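Acetylxylan esterase (Geobacillus stearothermophilus, PDB 5BN1) removes acetyl groups from the xylose backbone units of xylan and xylo-oligosaccharides, working as a serine esterase in a doughnut-shaped homooctamer. Local coordinates at residues S15-G20 and G36-V41. The protein carries 1 engineered substitution. Sequence-based numbering, arbitrary orientation.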
# COMPACT_ATOMS: atom_id res chain seq x y z
N SER A 15 10.46 6.50 23.40
CA SER A 15 10.91 5.91 22.12
C SER A 15 12.25 5.25 22.16
O SER A 15 12.51 4.28 21.44
CB SER A 15 10.98 6.93 20.98
OG SER A 15 11.85 8.02 21.37
N ILE A 16 13.15 5.69 22.99
CA ILE A 16 14.53 5.13 23.08
C ILE A 16 14.41 3.69 23.49
O ILE A 16 15.22 2.85 23.10
CB ILE A 16 15.45 6.00 23.98
CG1 ILE A 16 15.44 7.45 23.54
CG2 ILE A 16 16.88 5.40 23.95
CD1 ILE A 16 15.78 7.74 22.12
N THR A 17 13.47 3.42 24.40
CA THR A 17 13.17 2.11 24.90
C THR A 17 12.34 1.32 23.87
O THR A 17 12.69 0.17 23.53
CB THR A 17 12.55 2.15 26.33
OG1 THR A 17 13.50 2.79 27.15
CG2 THR A 17 12.26 0.72 26.84
N ASP A 18 11.24 1.90 23.42
CA ASP A 18 10.27 1.33 22.46
C ASP A 18 10.96 0.70 21.23
O ASP A 18 10.98 -0.53 21.04
CB ASP A 18 9.29 2.45 22.12
CG ASP A 18 8.15 2.03 21.20
OD1 ASP A 18 8.26 0.99 20.58
OD2 ASP A 18 7.16 2.77 21.11
N CYS A 19 11.59 1.62 20.45
CA CYS A 19 12.31 1.23 19.23
C CYS A 19 11.43 0.30 18.36
O CYS A 19 11.98 -0.65 17.80
CB CYS A 19 13.59 0.62 19.48
SG CYS A 19 14.76 1.84 20.11
N GLY A 20 10.15 0.55 18.26
CA GLY A 20 9.31 -0.38 17.44
C GLY A 20 8.98 -1.73 17.99
O GLY A 20 8.64 -2.67 17.23
N GLY A 36 16.62 -1.51 19.22
CA GLY A 36 17.55 -0.62 19.88
C GLY A 36 18.13 -1.35 21.09
O GLY A 36 18.40 -2.56 21.16
N TYR A 37 18.40 -0.51 22.10
CA TYR A 37 19.31 -0.97 23.18
C TYR A 37 18.69 -2.17 23.94
O TYR A 37 19.48 -2.98 24.38
CB TYR A 37 19.72 0.14 24.19
CG TYR A 37 18.69 0.56 25.22
CD1 TYR A 37 17.68 1.48 24.96
CD2 TYR A 37 18.65 -0.09 26.46
CE1 TYR A 37 16.68 1.81 25.89
CE2 TYR A 37 17.66 0.25 27.37
CZ TYR A 37 16.70 1.15 27.10
OH TYR A 37 15.66 1.46 28.02
N VAL A 38 17.38 -2.24 24.10
CA VAL A 38 16.79 -3.40 24.77
C VAL A 38 17.16 -4.71 24.04
O VAL A 38 17.67 -5.62 24.61
CB VAL A 38 15.31 -3.23 24.94
CG1 VAL A 38 14.65 -4.50 25.52
CG2 VAL A 38 15.00 -2.03 25.86
N ALA A 39 16.96 -4.68 22.73
CA ALA A 39 17.29 -5.85 21.98
C ALA A 39 18.75 -6.15 22.06
O ALA A 39 19.13 -7.35 22.05
CB ALA A 39 16.85 -5.69 20.53
N TYR A 40 19.60 -5.15 21.99
CA TYR A 40 21.03 -5.34 22.04
C TYR A 40 21.50 -5.95 23.37
O TYR A 40 22.37 -6.81 23.44
CB TYR A 40 21.83 -4.10 21.71
CG TYR A 40 21.58 -3.46 20.38
CD1 TYR A 40 20.96 -4.14 19.39
CD2 TYR A 40 22.07 -2.26 20.12
CE1 TYR A 40 20.69 -3.52 18.15
CE2 TYR A 40 21.82 -1.58 18.91
CZ TYR A 40 21.16 -2.23 17.96
OH TYR A 40 20.94 -1.63 16.68
N VAL A 41 20.89 -5.45 24.47
CA VAL A 41 21.16 -6.03 25.76
C VAL A 41 20.81 -7.51 25.77
O VAL A 41 21.62 -8.33 26.24
CB VAL A 41 20.38 -5.20 26.85
CG1 VAL A 41 20.28 -6.03 28.14
CG2 VAL A 41 20.97 -3.80 27.09
O HOH W 1 15.27 -0.28 22.93
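The short helix 15-18 meets the first turn of helix 37-48 through Thr17 and Val38, whose CA atoms lie 6.6 Å apart; just beyond, Cys19, past the end of the first helix, pairs with Gly36, the N-cap of the second, at 5.6 Å between CA atoms. In this SGNH (GDSL) hydrolase fold helix 15-18 follows strand 8-13 and begins with Ser15, the inferred nucleophile, hydrogen-bonded to His194. A chi1 of 76° swings the Tyr37 ring toward helix 15-18 and brings its OH to Thr17. Ile16 O and Thr17 OG1 both approach the ring's edge, and Tyr37 OH lies 2.7 Å from Thr17 OG1, a hydrogen bond whose proton has another possible acceptor. Ile16 CG2 packs against Tyr37 CD1 and CE1, the two side chains crossing at about a right angle, while Val38 CG2 sits 3.8 Å above one face of the Tyr37 ring and also touches Thr17 CG2. A leucine in place of Tyr37 would probably leave Thr17 OG1 without this partner and open a gap beside Ile16. Cys19 packs its CB and SG on Gly36, whose CA lies 3.7 Å from Cys19 SG. Between the backbones, one water donates to Ile16 O and to Thr17 O, at 2.7 Å from the latter, and accepts from Val38 N at 3.1 Å.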